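Local coordinates for peptidoglycan-recognition protein-LC isoform LCa (Drosophila melanogaster, PDB 2F2L) that activates the imd/Relish immune pathway and probably recognises bacterial peptidoglycan through this extracellular domain, at residues A[125-129]-A[130-134]; A[109-113]-A[114-118]; A[18-21]-A[22-26]. All blocks are in the same frame, centred on the assembly; numbering follows the deposited sequence. Where two conformers were deposited one is given.

Interaction 1: A[125-129]-A[130-134]; sequences RGVKL and GKIAP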
ATOM      1  N   ARG A 125      -3.568  22.642  12.192  0.50 18.98           N
ATOM      2  CA  ARG A 125      -4.769  22.124  11.532  0.50 18.60           C
ATOM      3  C   ARG A 125      -5.605  21.288  12.513  0.50 18.29           C
ATOM      4  O   ARG A 125      -6.825  21.414  12.560  0.50 17.99           O
ATOM      5  CB  ARG A 125      -4.388  21.301  10.291  0.50 18.95           C
ATOM      6  CG  ARG A 125      -5.545  20.978   9.331  0.50 19.50           C
ATOM      7  CD  ARG A 125      -6.229  22.227   8.773  0.50 20.74           C
ATOM      8  NE  ARG A 125      -5.285  23.195   8.206  0.50 21.57           N
ATOM      9  CZ  ARG A 125      -4.864  23.211   6.940  0.50 22.30           C
ATOM     10  NH1 ARG A 125      -5.285  22.302   6.065  0.50 22.86           N
ATOM     11  NH2 ARG A 125      -4.007  24.146   6.541  0.50 22.37           N
ATOM     12  N   GLY A 126      -4.941  20.448  13.304  1.00 17.77           N
ATOM     13  CA  GLY A 126      -5.611  19.645  14.325  1.00 17.78           C
ATOM     14  C   GLY A 126      -6.323  20.438  15.404  1.00 17.47           C
ATOM     15  O   GLY A 126      -7.426  20.088  15.837  1.00 16.93           O
ATOM     16  N   VAL A 127      -5.691  21.516  15.843  1.00 17.62           N
ATOM     17  CA  VAL A 127      -6.327  22.431  16.790  1.00 17.85           C
ATOM     18  C   VAL A 127      -7.577  23.077  16.163  1.00 17.74           C
ATOM     19  O   VAL A 127      -8.647  23.090  16.780  1.00 17.99           O
ATOM     20  CB  VAL A 127      -5.318  23.467  17.316  1.00 17.92           C
ATOM     21  CG1 VAL A 127      -6.003  24.575  18.076  1.00 18.58           C
ATOM     22  CG2 VAL A 127      -4.288  22.760  18.216  1.00 17.69           C
ATOM     23  N   LYS A 128      -7.457  23.555  14.929  1.00 17.40           N
ATOM     24  CA  LYS A 128      -8.574  24.203  14.229  1.00 17.65           C
ATOM     25  C   LYS A 128      -9.759  23.293  13.964  1.00 17.53           C
ATOM     26  O   LYS A 128     -10.898  23.762  13.890  1.00 16.58           O
ATOM     27  CB  LYS A 128      -8.116  24.750  12.880  1.00 17.88           C
ATOM     28  CG  LYS A 128      -7.158  25.892  12.976  1.00 18.48           C
ATOM     29  CD  LYS A 128      -7.846  27.178  13.316  1.00 18.48           C
ATOM     30  CE  LYS A 128      -6.844  28.296  13.290  1.00 17.96           C
ATOM     31  NZ  LYS A 128      -6.452  28.611  11.894  1.00 18.15           N
ATOM     32  N   LEU A 129      -9.484  22.001  13.788  1.00 17.61           N
ATOM     33  CA  LEU A 129     -10.516  21.022  13.465  1.00 17.98           C
ATOM     34  C   LEU A 129     -11.149  20.362  14.694  1.00 18.05           C
ATOM     35  O   LEU A 129     -12.027  19.517  14.544  1.00 18.58           O
ATOM     36  CB  LEU A 129      -9.950  19.941  12.525  1.00 17.93           C
ATOM     37  CG  LEU A 129      -9.551  20.398  11.114  1.00 18.49           C
ATOM     38  CD1 LEU A 129      -8.873  19.246  10.386  1.00 19.98           C
ATOM     39  CD2 LEU A 129     -10.738  20.915  10.297  1.00 19.02           C
ATOM     40  N   GLY A 130     -10.721  20.744  15.896  1.00 18.71           N
ATOM     41  CA  GLY A 130     -11.257  20.161  17.141  1.00 18.63           C
ATOM     42  C   GLY A 130     -10.695  18.777  17.506  1.00 18.93           C
ATOM     43  O   GLY A 130     -11.245  18.081  18.364  1.00 18.97           O
ATOM     44  N   LYS A 131      -9.586  18.393  16.885  1.00 18.52           N
ATOM     45  CA  LYS A 131      -8.958  17.082  17.118  1.00 18.85           C
ATOM     46  C   LYS A 131      -7.913  17.138  18.230  1.00 19.15           C
ATOM     47  O   LYS A 131      -7.671  16.143  18.936  1.00 19.11           O
ATOM     48  CB  LYS A 131      -8.279  16.571  15.834  1.00 18.44           C
ATOM     49  CG  LYS A 131      -9.130  16.682  14.567  1.00 18.09           C
ATOM     50  CD  LYS A 131     -10.477  15.961  14.682  1.00 18.02           C
ATOM     51  CE  LYS A 131     -11.211  15.899  13.320  1.00 17.62           C
ATOM     52  NZ  LYS A 131     -12.562  15.294  13.450  1.00 17.07           N
ATOM     53  N   ILE A 132      -7.262  18.297  18.353  1.00 19.18           N
ATOM     54  CA  ILE A 132      -6.196  18.499  19.348  1.00 19.01           C
ATOM     55  C   ILE A 132      -6.620  19.633  20.275  1.00 18.95           C
ATOM     56  O   ILE A 132      -7.059  20.674  19.794  1.00 19.10           O
ATOM     57  CB  ILE A 132      -4.857  18.829  18.652  1.00 18.78           C
ATOM     58  CG1 ILE A 132      -4.450  17.673  17.737  1.00 18.43           C
ATOM     59  CG2 ILE A 132      -3.767  19.094  19.679  1.00 19.09           C
ATOM     60  CD1 ILE A 132      -3.201  17.941  16.920  1.00 18.73           C
ATOM     61  N   ALA A 133      -6.514  19.439  21.591  1.00 19.19           N
ATOM     62  CA  ALA A 133      -6.898  20.489  22.547  1.00 19.28           C
ATOM     63  C   ALA A 133      -5.923  21.673  22.407  1.00 19.42           C
ATOM     64  O   ALA A 133      -4.726  21.440  22.216  1.00 19.41           O
ATOM     65  CB  ALA A 133      -6.883  19.953  23.971  1.00 19.53           C
ATOM     66  N   PRO A 134      -6.426  22.932  22.461  1.00 19.40           N
ATOM     67  CA  PRO A 134      -5.506  24.080  22.384  1.00 19.59           C
ATOM     68  C   PRO A 134      -4.307  23.984  23.339  1.00 19.60           C
ATOM     69  O   PRO A 134      -3.231  24.451  23.008  1.00 20.11           O
ATOM     70  CB  PRO A 134      -6.391  25.289  22.737  1.00 19.90           C
ATOM     71  CG  PRO A 134      -7.781  24.869  22.450  1.00 19.94           C
ATOM     72  CD  PRO A 134      -7.837  23.356  22.548  1.00 19.38           C
TER
HETATM   73  O   HOH W   1      -9.055  22.371  19.370  1.00 36.28           O
HETATM   74  O   HOH W   2     -13.970  16.997  15.390  1.00 41.79           O
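With CG2 of Val127 set beside its own backbone N (CG1 takes the anti place, chi1 169°) and CG2 of Ile132 anti to N, the two branches meet at 4.0 Å, CG2 to CG2, the side chains crossing at about a right angle. They stand on the two sides of a Schellman motif, the C-terminal stop of helix 113-128 in which Gly130 adopts a left-handed conformation; from there the chain enters the short strand 132-133. The phi of Gly130, 79°, favours glycine. Two bonds define the motif. Lys131 N to Gly126 O (6→1) measures 2.9 Å and comes nearly along the C=O axis, while Gly130 N to Val127 O (5→2), at 3.3 Å, arrives well out of the carbonyl plane. Ile132 N is an additional donor to Gly126 O, at 3.1 Å and above the carbonyl plane. Ile132 lies over the backbone of Gly126, its CD1 3.9 Å from Gly126 CA. The side of Val127 is further tied by a CA-H...O contact, nearly straight at the hydrogen, to Ile132 O, and a water donates both to this oxygen and to Val127 O, bridging helix end and strand.

On the other flank chi1 of Lys131 (-47°) sets its CG 3.9 Å from Leu129 CB, and a bend at chi2 then brings CD and CE alongside Leu129 O. Its NZ is hydrogen-bonded to Asn82, and the side chain also touches Trp81 and Leu22. The turn delivers the chain from the helix to a place beside the beginning of strand 24-31, where Lys131 and Ala133 both pair with Val24. A second water closes a small bridge, accepting from Lys131 NZ at 2.9 Å and donating to Leu129 O.

Interaction 2: A[109-113]-A[114-118]; sequences IQPSA and KQLSV
Ser112 OG has two partners, the backbone N of Gln115 across the contact and the carbonyl O of Gly71. Gln115 N reaches it at 3.3 Å in a fairly straight bond (160° at the hydrogen), which the OG can accept because chi1 of 67° places it between its own N and carbonyl carbon, facing the first turn of the helix. The exchange is reciprocal: Gln115 OE1 accepts from Ser112 N at 3.1 Å, the N-H lying in the plane of the amide on a lone pair. The Gln115 chain runs extended beyond CG to bring OE1 there, and its other amide atom, NE2, is bonded to Ile69 O, so both ends of the group are fixed and its rotation is set. OE1 also lies close against Pro111, 3.2 Å from CA.

Pro111 offers its ring to Leu116 as well: CG touches CD2 of the leucine at 3.5 Å, the two side chains crossing at about a right angle, and both rest on Ser159. This apolar patch covers the side of the start of the helix, next to the polar cap. One residue on from the cap, Ala113 O receives Ser117 N at 3.0 Å as an ordinary helical bond, while the hydroxyl of Ser117 sits 2.9 Å from the same oxygen and can also reach Lys114 O. The N-acetylglucosamine attached to the protein, at Asn36, touches Ser112. With serine at the N-cap and glutamine three residues on, the arrangement is a capping box, here opening helix 113-128.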
ATOM      1  N   ILE A 109      20.889  11.386  12.796  1.00 20.94           N
ATOM      2  CA  ILE A 109      20.500  12.183  11.643  1.00 20.82           C
ATOM      3  C   ILE A 109      19.286  13.038  12.001  1.00 20.68           C
ATOM      4  O   ILE A 109      18.341  12.552  12.629  1.00 20.54           O
ATOM      5  CB  ILE A 109      20.166  11.278  10.444  1.00 20.98           C
ATOM      6  CG1 ILE A 109      21.412  10.483  10.034  1.00 21.19           C
ATOM      7  CG2 ILE A 109      19.618  12.115   9.275  1.00 21.07           C
ATOM      8  CD1 ILE A 109      21.117   9.284   9.130  1.00 21.29           C
ATOM      9  N   GLN A 110      19.321  14.309  11.608  1.00 20.43           N
ATOM     10  CA  GLN A 110      18.212  15.225  11.876  1.00 20.37           C
ATOM     11  C   GLN A 110      17.129  15.086  10.817  1.00 20.13           C
ATOM     12  O   GLN A 110      17.424  14.723   9.672  1.00 19.59           O
ATOM     13  CB  GLN A 110      18.707  16.669  11.903  1.00 20.52           C
ATOM     14  CG  GLN A 110      19.655  16.954  13.048  1.00 20.95           C
ATOM     15  CD  GLN A 110      20.159  18.378  13.048  1.00 21.20           C
ATOM     16  OE1 GLN A 110      21.300  18.645  12.669  1.00 22.87           O
ATOM     17  NE2 GLN A 110      19.309  19.306  13.472  1.00 21.97           N
ATOM     18  N   PRO A 111      15.865  15.360  11.196  1.00 19.94           N
ATOM     19  CA  PRO A 111      14.813  15.499  10.199  1.00 19.52           C
ATOM     20  C   PRO A 111      15.092  16.670   9.276  1.00 19.37           C
ATOM     21  O   PRO A 111      15.900  17.539   9.612  1.00 19.33           O
ATOM     22  CB  PRO A 111      13.556  15.773  11.043  1.00 19.75           C
ATOM     23  CG  PRO A 111      14.059  16.221  12.359  1.00 19.90           C
ATOM     24  CD  PRO A 111      15.341  15.513  12.565  1.00 19.96           C
ATOM     25  N   SER A 112      14.445  16.696   8.118  1.00 18.82           N
ATOM     26  CA  SER A 112      14.657  17.795   7.176  1.00 18.60           C
ATOM     27  C   SER A 112      13.864  19.004   7.671  1.00 18.31           C
ATOM     28  O   SER A 112      12.957  18.855   8.475  1.00 17.87           O
ATOM     29  CB  SER A 112      14.218  17.384   5.775  1.00 18.30           C
ATOM     30  OG  SER A 112      12.820  17.192   5.721  1.00 17.71           O
ATOM     31  N   ALA A 113      14.197  20.198   7.192  1.00 18.47           N
ATOM     32  CA  ALA A 113      13.484  21.414   7.602  1.00 18.60           C
ATOM     33  C   ALA A 113      12.016  21.352   7.185  1.00 18.60           C
ATOM     34  O   ALA A 113      11.150  21.953   7.820  1.00 18.26           O
ATOM     35  CB  ALA A 113      14.154  22.652   7.011  1.00 18.55           C
ATOM     36  N   LYS A 114      11.757  20.639   6.092  0.50 18.79           N
ATOM     37  CA  LYS A 114      10.401  20.397   5.608  0.50 19.01           C
ATOM     38  C   LYS A 114       9.595  19.598   6.633  0.50 19.08           C
ATOM     39  O   LYS A 114       8.468  19.961   6.969  0.50 19.33           O
ATOM     40  CB  LYS A 114      10.436  19.618   4.295  0.50 19.01           C
ATOM     41  CG  LYS A 114      11.168  20.291   3.133  0.50 19.18           C
ATOM     42  CD  LYS A 114      11.544  19.249   2.080  0.50 19.15           C
ATOM     43  CE  LYS A 114      12.004  19.867   0.776  0.50 18.97           C
ATOM     44  NZ  LYS A 114      12.275  18.811  -0.238  0.50 18.88           N
ATOM     45  N   GLN A 115      10.187  18.519   7.138  1.00 19.04           N
ATOM     46  CA  GLN A 115       9.532  17.664   8.138  1.00 19.45           C
ATOM     47  C   GLN A 115       9.105  18.458   9.382  1.00 20.00           C
ATOM     48  O   GLN A 115       8.024  18.244   9.934  1.00 20.27           O
ATOM     49  CB  GLN A 115      10.455  16.506   8.563  1.00 19.63           C
ATOM     50  CG  GLN A 115      10.302  15.255   7.734  1.00 19.27           C
ATOM     51  CD  GLN A 115      11.242  14.137   8.130  1.00 19.56           C
ATOM     52  OE1 GLN A 115      12.431  14.356   8.325  1.00 19.58           O
ATOM     53  NE2 GLN A 115      10.717  12.915   8.208  1.00 18.21           N
ATOM     54  N   LEU A 116       9.967  19.375   9.809  1.00 20.27           N
ATOM     55  CA  LEU A 116       9.730  20.183  10.993  1.00 20.07           C
ATOM     56  C   LEU A 116       8.699  21.265  10.735  1.00 20.06           C
ATOM     57  O   LEU A 116       7.829  21.487  11.565  1.00 20.67           O
ATOM     58  CB  LEU A 116      11.031  20.837  11.458  1.00 20.42           C
ATOM     59  CG  LEU A 116      12.203  19.897  11.759  1.00 20.86           C
ATOM     60  CD1 LEU A 116      13.453  20.705  12.059  1.00 19.68           C
ATOM     61  CD2 LEU A 116      11.857  18.950  12.912  1.00 20.56           C
ATOM     62  N   SER A 117       8.792  21.961   9.604  1.00 19.88           N
ATOM     63  CA  SER A 117       7.815  23.016   9.313  1.00 19.68           C
ATOM     64  C   SER A 117       6.394  22.471   9.105  1.00 19.32           C
ATOM     65  O   SER A 117       5.429  23.092   9.558  1.00 18.88           O
ATOM     66  CB  SER A 117       8.245  23.857   8.118  1.00 19.77           C
ATOM     67  OG  SER A 117       8.581  23.031   7.026  1.00 22.02           O
ATOM     68  N   VAL A 118       6.246  21.325   8.435  1.00 18.78           N
ATOM     69  CA  VAL A 118       4.893  20.795   8.192  1.00 18.63           C
ATOM     70  C   VAL A 118       4.248  20.257   9.481  1.00 18.59           C
ATOM     71  O   VAL A 118       3.016  20.238   9.604  1.00 18.98           O
ATOM     72  CB  VAL A 118       4.840  19.729   7.059  1.00 18.45           C
ATOM     73  CG1 VAL A 118       5.362  18.391   7.530  1.00 17.14           C
ATOM     74  CG2 VAL A 118       3.408  19.594   6.537  1.00 18.82           C
TER

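Interaction 3: A[18-21]-A[22-26]; sequences PDLE and LPVGL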
ATOM      1  N   PRO A  18     -11.234   1.338  16.734  1.00 19.48           N
ATOM      2  CA  PRO A  18     -12.041   2.203  17.609  1.00 19.83           C
ATOM      3  C   PRO A  18     -11.796   3.692  17.353  1.00 19.90           C
ATOM      4  O   PRO A  18     -10.705   4.074  16.958  1.00 19.33           O
ATOM      5  CB  PRO A  18     -11.563   1.829  19.017  1.00 19.66           C
ATOM      6  CG  PRO A  18     -10.762   0.565  18.847  1.00 19.91           C
ATOM      7  CD  PRO A  18     -10.169   0.662  17.494  1.00 19.50           C
ATOM      8  N   ASP A  19     -12.824   4.504  17.558  1.00 20.41           N
ATOM      9  CA  ASP A  19     -12.694   5.952  17.490  1.00 20.57           C
ATOM     10  C   ASP A  19     -11.991   6.479  18.733  1.00 20.81           C
ATOM     11  O   ASP A  19     -12.193   5.978  19.835  1.00 21.20           O
ATOM     12  CB  ASP A  19     -14.063   6.618  17.432  1.00 20.84           C
ATOM     13  CG  ASP A  19     -14.851   6.268  16.185  1.00 20.94           C
ATOM     14  OD1 ASP A  19     -14.263   6.160  15.092  1.00 20.18           O
ATOM     15  OD2 ASP A  19     -16.086   6.145  16.315  1.00 22.57           O
ATOM     16  N   LEU A  20     -11.197   7.521  18.551  1.00 20.81           N
ATOM     17  CA  LEU A  20     -10.745   8.348  19.676  1.00 20.52           C
ATOM     18  C   LEU A  20     -11.849   9.228  20.267  1.00 20.37           C
ATOM     19  O   LEU A  20     -12.698   9.744  19.536  1.00 19.88           O
ATOM     20  CB  LEU A  20      -9.643   9.283  19.208  1.00 20.32           C
ATOM     21  CG  LEU A  20      -8.269   8.701  18.951  1.00 20.47           C
ATOM     22  CD1 LEU A  20      -7.424   9.770  18.262  1.00 20.13           C
ATOM     23  CD2 LEU A  20      -7.647   8.260  20.258  1.00 19.43           C
ATOM     24  N   GLU A  21     -11.811   9.422  21.586  1.00 20.42           N
ATOM     25  CA  GLU A  21     -12.527  10.528  22.218  1.00 20.62           C
ATOM     26  C   GLU A  21     -11.737  11.805  21.933  1.00 20.41           C
ATOM     27  O   GLU A  21     -10.560  11.907  22.299  1.00 20.72           O
ATOM     28  CB  GLU A  21     -12.643  10.341  23.730  1.00 21.19           C
ATOM     29  CG  GLU A  21     -13.298   9.045  24.172  1.00 23.24           C
ATOM     30  CD  GLU A  21     -14.740   8.928  23.724  1.00 25.95           C
ATOM     31  OE1 GLU A  21     -15.464   9.946  23.791  1.00 26.76           O
ATOM     32  OE2 GLU A  21     -15.146   7.811  23.319  1.00 27.82           O
ATOM     33  N   LEU A  22     -12.370  12.767  21.278  1.00 19.94           N
ATOM     34  CA  LEU A  22     -11.688  13.998  20.877  1.00 19.99           C
ATOM     35  C   LEU A  22     -12.186  15.190  21.705  1.00 19.80           C
ATOM     36  O   LEU A  22     -13.288  15.161  22.207  1.00 18.50           O
ATOM     37  CB  LEU A  22     -11.921  14.271  19.387  1.00 19.75           C
ATOM     38  CG  LEU A  22     -11.478  13.174  18.413  1.00 19.34           C
ATOM     39  CD1 LEU A  22     -12.016  13.462  17.026  1.00 19.02           C
ATOM     40  CD2 LEU A  22      -9.958  13.026  18.370  1.00 19.89           C
ATOM     41  N   PRO A  23     -11.372  16.252  21.825  1.00 20.28           N
ATOM     42  CA  PRO A  23     -10.017  16.389  21.307  1.00 20.43           C
ATOM     43  C   PRO A  23      -9.025  15.673  22.199  1.00 20.27           C
ATOM     44  O   PRO A  23      -9.322  15.457  23.379  1.00 20.84           O
ATOM     45  CB  PRO A  23      -9.779  17.906  21.358  1.00 20.52           C
ATOM     46  CG  PRO A  23     -10.580  18.360  22.504  1.00 20.70           C
ATOM     47  CD  PRO A  23     -11.808  17.471  22.530  1.00 20.55           C
ATOM     48  N   VAL A  24      -7.868  15.306  21.650  1.00 19.96           N
ATOM     49  CA  VAL A  24      -6.779  14.745  22.464  1.00 19.68           C
ATOM     50  C   VAL A  24      -5.926  15.855  23.073  1.00 19.70           C
ATOM     51  O   VAL A  24      -5.766  16.936  22.483  1.00 19.38           O
ATOM     52  CB  VAL A  24      -5.861  13.739  21.675  1.00 19.85           C
ATOM     53  CG1 VAL A  24      -6.693  12.588  21.091  1.00 20.29           C
ATOM     54  CG2 VAL A  24      -5.023  14.420  20.606  1.00 19.85           C
ATOM     55  N   GLY A  25      -5.373  15.581  24.249  1.00 19.55           N
ATOM     56  CA  GLY A  25      -4.475  16.522  24.922  1.00 19.38           C
ATOM     57  C   GLY A  25      -3.011  16.189  24.701  1.00 19.18           C
ATOM     58  O   GLY A  25      -2.119  16.895  25.182  1.00 18.12           O
ATOM     59  N   LEU A  26      -2.763  15.121  23.950  1.00 18.90           N
ATOM     60  CA  LEU A  26      -1.411  14.591  23.792  1.00 19.02           C
ATOM     61  C   LEU A  26      -1.118  14.164  22.348  1.00 18.87           C
ATOM     62  O   LEU A  26      -1.895  13.422  21.737  1.00 19.10           O
ATOM     63  CB  LEU A  26      -1.232  13.402  24.723  1.00 19.03           C
ATOM     64  CG  LEU A  26       0.139  12.725  24.748  1.00 19.25           C
ATOM     65  CD1 LEU A  26       1.193  13.674  25.258  1.00 20.00           C
ATOM     66  CD2 LEU A  26       0.073  11.480  25.618  1.00 20.47           C
TER
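Leu20 and Leu22 meet at nearly a right angle, CD2 of Leu22 coming against CB of Leu20 at 3.8 Å. The same methyl also reaches Leu20 CD1, at 4.1 Å, and thus covers the flank of that side chain from its root to one of its tips. Both leucines carry CG beside the backbone N (chi1 -74° and -58°), and with CD1 anti to CA in each they take the same common leucine shape, which in Leu22 turns CD2 onto Leu20. Next to it Val24 brings in CG1, 4.1 Å from Leu20 CD1, at an oblique angle. That branch is the one beside the backbone N of Val24, chi1 -57°, and it also lies near Glu21 O.

No hydrogen bond links the two segments. This is the lead-in to strand 24-31, a strand of the mixed sheet of the PGRP/amidase-2 domain, where the chain is extended and a cis peptide bond precedes Pro23. Ahead of the leucines, Asp19 OD1 forms a salt bridge with Lys83, and the backbone of Leu20 is bonded to that of Asn82. Leu22 leans on Asn82 and Lys131, whereas Leu20 and Val24, whose CD1 and CG1 methyls meet, both rest on Leu98 of strand 98-102.

Interactions 1 and 2 belong to the two ends of helix 113-128: the start is held by a side-chain capping box, the finish by backbone bonds and a glycine turn. Interaction 3 is purely apolar and lies at the lead-in of strand 24-31, beside interaction 1; Ala133 N to Val24 O and Lys131 O to Val24 N, each 2.8 Å, are probable hydrogen bonds between them. Each contact has a buried pair: Gly126 and Ile132, Pro111 and Gln115, Leu20 and Val24. Only in interaction 2 does this pair include a polar side chain. Exposed members are Leu129 and Gly130, Ala113 and Lys114, Glu21 and Pro23. Interaction 2 lies across the chain's centre from interaction 3, next to a glycan.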